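Local coordinates for membrane lipoprotein family protein (Aeropyrum pernix, PDB 4PEV) that probably serves as the solute-binding component of an ABC transporter, holding adenosine in a cleft between two lobes, at residues Tyr207-Met216 / Asp376-Lys387; Ser390-Pro398 / Ala413-Glu421. One frame throughout, in Å; residues are numbered along the deposited sequence.

Interaction 1 of 2, residues Tyr207-Met216 / Asp376-Lys387; sequences YGVQYYNQAM and DGWRLVEELKQK
Tyr-211 and Glu-383 make the main polar link between the helical segments 207-216 and 376-387. The phenol OH donates to Glu-383 OE2 at 2.8 Å; OE2 accepts through its anti lone pair, the one facing away from the other oxygen, and the ring and carboxylate planes stand 67° apart. Lys-387 approaches the same phenol from the ring edge, and its NZ donates a weak bond to Tyr-211 OH at 3.5 Å. With CG anti to the backbone N (chi1 -171°), Tyr-211 reaches across as a knob into the hole formed by Leu-380, Glu-383, Leu-384 and Lys-387.

Helix 196-214 connects strand 186-191 to its parallel neighbour 222-226 in the second lobe of this periplasmic-binding-protein fold, and helix 375-389, from the C-terminal part of the chain, packs across it with segment axes 11.1 Å apart and at 120°.

Apolar contacts flank the knob. Leu-380 divides its branches: CD1 lies 3.6 Å from Tyr-212 CD1, whereas CD2 meets Ala-215 CB at 3.7 Å and also approaches the Tyr-211 ring. Leu-384 likewise spans two tyrosines, its CD2 coming to the edge of the Tyr-207 ring at CE1, 4.0 Å away, and its CD1 lying 4.3 Å from Tyr-211 CE2. The hydroxyl of Tyr-212 is turned elsewhere, hydrogen-bonded to Asn-175 of helix 159-181; the same helix touches Leu-384 through Ser-164 and Ile-168.

At the end of the first segment, selenomethionine Met-216 places SE 4.1 Å from both Leu-380 CD1 and Asp-376 CB; the Asp-376 carboxylate is paired with Arg-379 one turn further along its own helix.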
loop_
_atom_site.group_PDB
_atom_site.type_symbol
_atom_site.label_atom_id
_atom_site.label_comp_id
_atom_site.label_asym_id
_atom_site.label_seq_id
_atom_site.Cartn_x
_atom_site.Cartn_y
_atom_site.Cartn_z
ATOM N N TYR C 207 5.605 -12.340 8.115
ATOM C CA TYR C 207 4.945 -12.754 9.332
ATOM C C TYR C 207 3.714 -13.555 8.987
ATOM O O TYR C 207 3.538 -14.655 9.480
ATOM C CB TYR C 207 4.548 -11.553 10.192
ATOM C CG TYR C 207 3.862 -11.966 11.469
ATOM C CD1 TYR C 207 2.503 -12.211 11.485
ATOM C CD2 TYR C 207 4.573 -12.134 12.653
ATOM C CE1 TYR C 207 1.861 -12.600 12.637
ATOM C CE2 TYR C 207 3.931 -12.526 13.825
ATOM C CZ TYR C 207 2.571 -12.763 13.797
ATOM O OH TYR C 207 1.881 -13.145 14.918
ATOM N N GLY C 208 2.864 -12.985 8.145
ATOM C CA GLY C 208 1.596 -13.609 7.778
ATOM C C GLY C 208 1.747 -14.954 7.095
ATOM O O GLY C 208 0.916 -15.826 7.271
ATOM N N VAL C 209 2.804 -15.123 6.310
ATOM C CA VAL C 209 3.052 -16.395 5.620
ATOM C C VAL C 209 3.517 -17.450 6.616
ATOM O O VAL C 209 3.070 -18.594 6.553
ATOM C CB VAL C 209 4.114 -16.255 4.495
ATOM C CG1 VAL C 209 4.610 -17.623 4.026
ATOM C CG2 VAL C 209 3.560 -15.450 3.325
ATOM N N GLN C 210 4.428 -17.071 7.513
ATOM C CA GLN C 210 4.944 -18.003 8.511
ATOM C C GLN C 210 3.858 -18.379 9.490
ATOM O O GLN C 210 3.823 -19.513 9.963
ATOM C CB GLN C 210 6.113 -17.404 9.278
ATOM C CG GLN C 210 7.359 -17.152 8.450
ATOM C CD GLN C 210 7.968 -18.434 7.939
ATOM O OE1 GLN C 210 7.349 -19.145 7.161
ATOM N NE2 GLN C 210 9.181 -18.735 8.372
ATOM N N TYR C 211 2.975 -17.428 9.788
ATOM C CA TYR C 211 1.850 -17.669 10.675
ATOM C C TYR C 211 1.015 -18.784 10.074
ATOM O O TYR C 211 0.753 -19.792 10.721
ATOM C CB TYR C 211 1.033 -16.389 10.827
ATOM C CG TYR C 211 -0.061 -16.391 11.881
ATOM C CD1 TYR C 211 -1.344 -16.839 11.576
ATOM C CD2 TYR C 211 0.169 -15.886 13.159
ATOM C CE1 TYR C 211 -2.357 -16.811 12.518
ATOM C CE2 TYR C 211 -0.839 -15.852 14.108
ATOM C CZ TYR C 211 -2.101 -16.316 13.779
ATOM O OH TYR C 211 -3.119 -16.299 14.707
ATOM N N TYR C 212 0.634 -18.606 8.816
ATOM C CA TYR C 212 -0.116 -19.610 8.077
ATOM C C TYR C 212 0.593 -20.952 8.113
ATOM O O TYR C 212 0.021 -21.929 8.543
ATOM C CB TYR C 212 -0.315 -19.169 6.636
ATOM C CG TYR C 212 -1.145 -20.129 5.847
ATOM C CD1 TYR C 212 -2.523 -20.090 5.907
ATOM C CD2 TYR C 212 -0.549 -21.098 5.059
ATOM C CE1 TYR C 212 -3.291 -20.979 5.184
ATOM C CE2 TYR C 212 -1.309 -21.997 4.330
ATOM C CZ TYR C 212 -2.677 -21.932 4.397
ATOM O OH TYR C 212 -3.425 -22.822 3.664
ATOM N N ASN C 213 1.850 -20.978 7.681
ATOM C CA ASN C 213 2.686 -22.184 7.734
ATOM C C ASN C 213 2.695 -22.916 9.064
ATOM O O ASN C 213 2.496 -24.133 9.095
ATOM C CB ASN C 213 4.120 -21.838 7.373
ATOM C CG ASN C 213 4.300 -21.626 5.898
ATOM O OD1 ASN C 213 3.506 -22.092 5.088
ATOM N ND2 ASN C 213 5.354 -20.930 5.538
ATOM N N GLN C 214 2.934 -22.181 10.150
ATOM C CA GLN C 214 2.938 -22.767 11.500
ATOM C C GLN C 214 1.570 -23.244 11.943
ATOM O O GLN C 214 1.446 -24.344 12.458
ATOM C CB GLN C 214 3.507 -21.801 12.527
ATOM C CG GLN C 214 5.022 -21.717 12.442
ATOM C CD GLN C 214 5.623 -20.771 13.461
ATOM O OE1 GLN C 214 4.948 -20.337 14.406
ATOM N NE2 GLN C 214 6.905 -20.439 13.275
ATOM N N ALA C 215 0.535 -22.447 11.714
ATOM C CA ALA C 215 -0.831 -22.859 12.079
ATOM C C ALA C 215 -1.384 -23.977 11.199
ATOM O O ALA C 215 -2.530 -24.362 11.374
ATOM C CB ALA C 215 -1.786 -21.665 12.045
HETATM N N MSE C 216 -0.586 -24.490 10.261
HETATM C CA MSE C 216 -1.107 -25.374 9.216
HETATM C C MSE C 216 -0.150 -26.440 8.721
HETATM O O MSE C 216 -0.521 -27.244 7.864
HETATM C CB MSE C 216 -1.483 -24.432 8.072
HETATM C CG MSE C 216 -2.619 -24.925 7.211
HETATM SE SE MSE C 216 -4.320 -24.374 8.042
HETATM C CE MSE C 216 -5.444 -25.665 7.058
ATOM N N ASP C 376 -10.101 -22.030 5.914
ATOM C CA ASP C 376 -8.994 -21.957 6.859
ATOM C C ASP C 376 -8.231 -20.662 6.682
ATOM O O ASP C 376 -7.814 -20.059 7.666
ATOM C CB ASP C 376 -8.028 -23.128 6.664
ATOM C CG ASP C 376 -8.614 -24.459 7.110
ATOM O OD1 ASP C 376 -9.287 -24.513 8.165
ATOM O OD2 ASP C 376 -8.393 -25.463 6.395
ATOM N N GLY C 377 -8.037 -20.257 5.424
ATOM C CA GLY C 377 -7.473 -18.951 5.092
ATOM C C GLY C 377 -8.207 -17.821 5.798
ATOM O O GLY C 377 -7.574 -16.981 6.461
ATOM N N TRP C 378 -9.539 -17.830 5.680
ATOM C CA TRP C 378 -10.415 -16.811 6.286
ATOM C C TRP C 378 -10.507 -16.878 7.799
ATOM O O TRP C 378 -10.649 -15.851 8.467
ATOM C CB TRP C 378 -11.829 -16.928 5.717
ATOM C CG TRP C 378 -11.918 -16.511 4.286
ATOM C CD1 TRP C 378 -12.365 -17.258 3.229
ATOM C CD2 TRP C 378 -11.523 -15.246 3.749
ATOM N NE1 TRP C 378 -12.285 -16.527 2.068
ATOM C CE2 TRP C 378 -11.771 -15.288 2.358
ATOM C CE3 TRP C 378 -10.981 -14.073 4.311
ATOM C CZ2 TRP C 378 -11.495 -14.200 1.516
ATOM C CZ3 TRP C 378 -10.709 -12.995 3.480
ATOM C CH2 TRP C 378 -10.964 -13.067 2.095
ATOM N N ARG C 379 -10.460 -18.100 8.315
ATOM C CA ARG C 379 -10.500 -18.384 9.740
ATOM C C ARG C 379 -9.238 -17.782 10.350
ATOM O O ARG C 379 -9.307 -17.029 11.317
ATOM C CB ARG C 379 -10.564 -19.915 9.938
ATOM C CG ARG C 379 -11.080 -20.450 11.269
ATOM C CD ARG C 379 -10.674 -21.918 11.478
ATOM N NE ARG C 379 -9.290 -22.045 11.989
ATOM C CZ ARG C 379 -8.300 -22.780 11.456
ATOM N NH1 ARG C 379 -8.479 -23.528 10.368
ATOM N NH2 ARG C 379 -7.099 -22.786 12.036
ATOM N N LEU C 380 -8.090 -18.081 9.745
ATOM C CA LEU C 380 -6.803 -17.509 10.169
ATOM C C LEU C 380 -6.688 -15.989 9.988
ATOM O O LEU C 380 -6.103 -15.322 10.840
ATOM C CB LEU C 380 -5.646 -18.183 9.439
ATOM C CG LEU C 380 -5.441 -19.646 9.827
ATOM C CD1 LEU C 380 -4.518 -20.344 8.837
ATOM C CD2 LEU C 380 -4.910 -19.761 11.253
ATOM N N VAL C 381 -7.212 -15.450 8.878
ATOM C CA VAL C 381 -7.324 -13.990 8.692
ATOM C C VAL C 381 -8.023 -13.391 9.891
ATOM O O VAL C 381 -7.477 -12.529 10.556
ATOM C CB VAL C 381 -8.130 -13.606 7.423
ATOM C CG1 VAL C 381 -8.562 -12.140 7.460
ATOM C CG2 VAL C 381 -7.323 -13.891 6.157
ATOM N N GLU C 382 -9.234 -13.874 10.152
ATOM C CA GLU C 382 -10.068 -13.390 11.252
ATOM C C GLU C 382 -9.400 -13.548 12.635
ATOM O O GLU C 382 -9.520 -12.682 13.491
ATOM C CB GLU C 382 -11.432 -14.096 11.208
ATOM C CG GLU C 382 -12.453 -13.573 12.214
ATOM C CD GLU C 382 -12.583 -12.052 12.204
ATOM O OE1 GLU C 382 -13.019 -11.494 11.170
ATOM O OE2 GLU C 382 -12.243 -11.410 13.231
ATOM N N GLU C 383 -8.678 -14.640 12.831
ATOM C CA GLU C 383 -8.020 -14.894 14.101
ATOM C C GLU C 383 -6.831 -13.978 14.302
ATOM O O GLU C 383 -6.408 -13.787 15.427
ATOM C CB GLU C 383 -7.600 -16.371 14.195
ATOM C CG GLU C 383 -6.476 -16.732 15.177
ATOM C CD GLU C 383 -6.060 -18.202 15.044
ATOM O OE1 GLU C 383 -6.961 -19.076 15.135
ATOM O OE2 GLU C 383 -4.847 -18.485 14.827
ATOM N N LEU C 384 -6.272 -13.418 13.230
ATOM C CA LEU C 384 -5.160 -12.476 13.373
ATOM C C LEU C 384 -5.660 -11.040 13.424
ATOM O O LEU C 384 -5.194 -10.238 14.227
ATOM C CB LEU C 384 -4.152 -12.639 12.243
ATOM C CG LEU C 384 -2.901 -11.749 12.341
ATOM C CD1 LEU C 384 -2.237 -11.837 13.708
ATOM C CD2 LEU C 384 -1.896 -12.100 11.247
ATOM N N LYS C 385 -6.606 -10.724 12.553
ATOM C CA LYS C 385 -7.283 -9.435 12.559
ATOM C C LYS C 385 -7.765 -9.104 13.955
ATOM O O LYS C 385 -7.636 -7.969 14.399
ATOM C CB LYS C 385 -8.449 -9.495 11.578
ATOM C CG LYS C 385 -9.500 -8.403 11.643
ATOM C CD LYS C 385 -10.449 -8.615 10.463
ATOM C CE LYS C 385 -11.912 -8.322 10.782
ATOM N NZ LYS C 385 -12.363 -7.051 10.146
ATOM N N GLN C 386 -8.293 -10.104 14.658
ATOM C CA GLN C 386 -8.851 -9.876 15.988
ATOM C C GLN C 386 -7.826 -9.830 17.097
ATOM O O GLN C 386 -8.005 -9.095 18.061
ATOM C CB GLN C 386 -9.958 -10.880 16.323
ATOM C CG GLN C 386 -11.340 -10.285 16.111
ATOM C CD GLN C 386 -11.456 -8.892 16.724
ATOM O OE1 GLN C 386 -11.008 -8.655 17.854
ATOM N NE2 GLN C 386 -12.026 -7.954 15.965
ATOM N N LYS C 387 -6.753 -10.599 16.971
ATOM C CA LYS C 387 -5.660 -10.489 17.926
ATOM C C LYS C 387 -5.017 -9.110 17.838
ATOM O O LYS C 387 -4.494 -8.609 18.830
ATOM C CB LYS C 387 -4.630 -11.602 17.718
ATOM C CG LYS C 387 -5.142 -12.954 18.218
ATOM C CD LYS C 387 -4.333 -14.151 17.726
ATOM C CE LYS C 387 -2.983 -14.242 18.415
ATOM N NZ LYS C 387 -2.225 -15.443 17.971
#

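Interaction 2 of 2, residues Ser390-Pro398 / Ala413-Glu421; sequences SGEIKFVTP and AGNLEAALE
Phe-395 and Leu-420 form a single backbone bridge, their CA atoms 4.2 Å apart, as a non-hydrogen-bonded antiparallel pair. The bonds come from their neighbours: Val-396 N donates to Ala-419 O at 2.8 Å with an N-H...O angle of 156°, while Glu-421 N makes a weaker bond to Lys-394 O at 3.3 Å. A water donates to both Val-396 O and Ala-419 O, so the latter carbonyl receives two donors.

The bridge ties the C-terminal end of the modelled chain, which follows helix 401-412, to the loop leading into that helix. Leu-420 and Phe-395 point the same way from it. Phe-395 carries CG anti to its carbonyl carbon (chi1 -64°), which swings the ring to where Leu-420 CD2 sits over one face in a CH-pi contact, 4.1 Å from the ring centroid. Ile-393 CG2 approaches that same methyl, and Ala-419 CB comes near Phe-395 CD2. The phenylalanine ring also meets Tyr-207 edge-to-face. Shortening Phe-395 to an alanine is likely to leave Leu-420 CD2 without the ring face it rests on and Tyr-207 without its aromatic partner. On the exposed side the Glu-421 carboxylate lies against the Lys-394 aliphatic chain, with OE2 5.6 Å from NZ.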
loop_
_atom_site.group_PDB
_atom_site.type_symbol
_atom_site.label_atom_id
_atom_site.label_comp_id
_atom_site.label_asym_id
_atom_site.label_seq_id
_atom_site.Cartn_x
_atom_site.Cartn_y
_atom_site.Cartn_z
ATOM N N SER C 390 -7.667 -6.172 19.163
ATOM C CA SER C 390 -7.783 -6.311 20.617
ATOM C C SER C 390 -6.559 -5.767 21.359
ATOM O O SER C 390 -6.622 -5.531 22.554
ATOM C CB SER C 390 -7.988 -7.779 21.014
ATOM O OG SER C 390 -6.746 -8.479 21.004
ATOM N N GLY C 391 -5.442 -5.582 20.669
ATOM C CA GLY C 391 -4.234 -5.098 21.327
ATOM C C GLY C 391 -3.391 -6.262 21.791
ATOM O O GLY C 391 -2.234 -6.084 22.167
ATOM N N GLU C 392 -3.958 -7.468 21.743
ATOM C CA GLU C 392 -3.227 -8.669 22.138
ATOM C C GLU C 392 -1.957 -8.841 21.290
ATOM O O GLU C 392 -1.018 -9.499 21.720
ATOM C CB GLU C 392 -4.123 -9.909 22.030
ATOM C CG GLU C 392 -3.534 -11.176 22.646
ATOM C CD GLU C 392 -4.047 -12.460 21.990
ATOM O OE1 GLU C 392 -3.225 -13.398 21.778
ATOM O OE2 GLU C 392 -5.269 -12.533 21.685
ATOM N N ILE C 393 -1.943 -8.256 20.089
ATOM C CA ILE C 393 -0.762 -8.242 19.208
ATOM C C ILE C 393 -0.449 -6.815 18.728
ATOM O O ILE C 393 -1.351 -6.056 18.333
ATOM C CB ILE C 393 -0.954 -9.199 18.004
ATOM C CG1 ILE C 393 -0.328 -10.562 18.310
ATOM C CG2 ILE C 393 -0.331 -8.650 16.726
ATOM C CD1 ILE C 393 -0.463 -11.572 17.183
ATOM N N LYS C 394 0.835 -6.465 18.786
ATOM C CA LYS C 394 1.331 -5.199 18.266
ATOM C C LYS C 394 2.740 -5.426 17.720
ATOM O O LYS C 394 3.607 -5.971 18.405
ATOM C CB LYS C 394 1.331 -4.113 19.354
ATOM C CG LYS C 394 1.515 -2.678 18.849
ATOM C CD LYS C 394 1.835 -1.707 19.994
ATOM C CE LYS C 394 1.914 -0.253 19.546
ATOM N NZ LYS C 394 0.600 0.242 19.045
ATOM N N PHE C 395 2.950 -5.006 16.478
ATOM C CA PHE C 395 4.238 -5.164 15.824
ATOM C C PHE C 395 5.232 -4.095 16.291
ATOM O O PHE C 395 4.838 -3.062 16.818
ATOM C CB PHE C 395 4.061 -5.080 14.303
ATOM C CG PHE C 395 3.226 -6.189 13.720
ATOM C CD1 PHE C 395 1.849 -6.059 13.617
ATOM C CD2 PHE C 395 3.824 -7.353 13.251
ATOM C CE1 PHE C 395 1.079 -7.073 13.068
ATOM C CE2 PHE C 395 3.060 -8.372 12.704
ATOM C CZ PHE C 395 1.684 -8.234 12.613
ATOM N N VAL C 396 6.520 -4.351 16.086
ATOM C CA VAL C 396 7.569 -3.376 16.385
ATOM C C VAL C 396 7.886 -2.568 15.124
ATOM O O VAL C 396 7.946 -3.126 14.042
ATOM C CB VAL C 396 8.876 -4.051 16.871
ATOM C CG1 VAL C 396 9.792 -3.022 17.537
ATOM C CG2 VAL C 396 8.580 -5.183 17.845
ATOM N N THR C 397 8.091 -1.260 15.274
ATOM C CA THR C 397 8.512 -0.406 14.165
ATOM C C THR C 397 10.032 -0.418 14.126
ATOM O O THR C 397 10.657 0.212 14.969
ATOM C CB THR C 397 8.049 1.063 14.356
ATOM O OG1 THR C 397 6.896 1.113 15.213
ATOM C CG2 THR C 397 7.740 1.728 12.990
ATOM N N PRO C 398 10.641 -1.128 13.158
ATOM C CA PRO C 398 12.115 -1.142 13.113
ATOM C C PRO C 398 12.780 0.254 13.113
ATOM O O PRO C 398 12.376 1.149 12.362
ATOM C CB PRO C 398 12.437 -1.900 11.812
ATOM C CG PRO C 398 11.150 -2.014 11.069
ATOM C CD PRO C 398 10.059 -1.962 12.092
ATOM N N ALA C 413 13.405 -17.813 10.097
ATOM C CA ALA C 413 13.687 -18.928 10.996
ATOM C C ALA C 413 12.455 -19.447 11.744
ATOM O O ALA C 413 12.575 -20.341 12.559
ATOM C CB ALA C 413 14.748 -18.510 12.004
ATOM N N GLY C 414 11.281 -18.879 11.510
ATOM C CA GLY C 414 10.079 -19.327 12.211
ATOM C C GLY C 414 9.919 -18.782 13.620
ATOM O O GLY C 414 9.017 -19.197 14.365
ATOM N N ASN C 415 10.778 -17.838 13.983
ATOM C CA ASN C 415 10.662 -17.143 15.255
ATOM C C ASN C 415 9.771 -15.877 15.096
ATOM O O ASN C 415 10.270 -14.753 14.990
ATOM C CB ASN C 415 12.077 -16.845 15.778
ATOM C CG ASN C 415 12.087 -15.938 16.994
ATOM O OD1 ASN C 415 11.086 -15.801 17.706
ATOM N ND2 ASN C 415 13.229 -15.294 17.227
ATOM N N LEU C 416 8.449 -16.076 15.080
ATOM C CA LEU C 416 7.497 -14.988 14.832
ATOM C C LEU C 416 7.502 -13.901 15.890
ATOM O O LEU C 416 7.180 -12.758 15.583
ATOM C CB LEU C 416 6.061 -15.494 14.743
ATOM C CG LEU C 416 5.713 -16.639 13.806
ATOM C CD1 LEU C 416 4.196 -16.803 13.747
ATOM C CD2 LEU C 416 6.306 -16.424 12.426
ATOM N N GLU C 417 7.820 -14.247 17.134
ATOM C CA GLU C 417 7.697 -13.283 18.239
ATOM C C GLU C 417 8.691 -12.107 18.123
ATOM O O GLU C 417 8.517 -11.080 18.785
ATOM C CB GLU C 417 7.820 -13.994 19.598
ATOM C CG GLU C 417 6.649 -14.930 19.924
ATOM C CD GLU C 417 6.944 -15.900 21.075
ATOM O OE1 GLU C 417 6.330 -16.994 21.111
ATOM O OE2 GLU C 417 7.792 -15.589 21.947
ATOM N N ALA C 418 9.707 -12.260 17.262
ATOM C CA ALA C 418 10.685 -11.193 16.970
ATOM C C ALA C 418 10.043 -9.928 16.417
ATOM O O ALA C 418 10.529 -8.833 16.675
ATOM C CB ALA C 418 11.754 -11.689 15.999
ATOM N N ALA C 419 8.961 -10.087 15.655
ATOM C CA ALA C 419 8.247 -8.967 15.040
ATOM C C ALA C 419 7.339 -8.187 16.003
ATOM O O ALA C 419 6.910 -7.080 15.675
ATOM C CB ALA C 419 7.430 -9.472 13.858
ATOM N N LEU C 420 7.057 -8.756 17.179
ATOM C CA LEU C 420 6.108 -8.183 18.138
ATOM C C LEU C 420 6.802 -7.665 19.396
ATOM O O LEU C 420 8.026 -7.677 19.498
ATOM C CB LEU C 420 5.091 -9.253 18.529
ATOM C CG LEU C 420 4.449 -10.022 17.372
ATOM C CD1 LEU C 420 3.684 -11.248 17.852
ATOM C CD2 LEU C 420 3.531 -9.089 16.604
ATOM N N GLU C 421 6.004 -7.230 20.363
ATOM C CA GLU C 421 6.508 -6.772 21.652
ATOM C C GLU C 421 6.181 -7.776 22.761
ATOM O O GLU C 421 6.863 -7.832 23.789
ATOM C CB GLU C 421 5.885 -5.417 21.980
ATOM C CG GLU C 421 6.180 -4.323 20.956
ATOM C CD GLU C 421 5.238 -3.128 21.076
ATOM O OE1 GLU C 421 4.242 -3.224 21.823
ATOM O OE2 GLU C 421 5.479 -2.085 20.421
HETATM O O HOH W 1 7.196 -5.364 13.211
#

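Overall arrangement
Interactions 1 and 2 have centres about 14 Å apart and adjoin on the same side of the chain's centre, each about 20 Å from it. Helix 375-389 leads straight from one to the other, and Lys-387 O probably accepts a hydrogen bond from Ile-393 N at 2.9 Å. The other helix of interaction 1 meets the tail: Gln-214 NE2 probably bonds to Gly-414 O at 2.7 Å, and Gln-210 packs on Leu-416. Tyr-207 lies at the junction of the two. Both contacts lie away from the adenosine pocket: interaction 1 joins helix 375-389 to helix 196-214, and interaction 2 closes the last modelled residues onto the loop after helix 375-389.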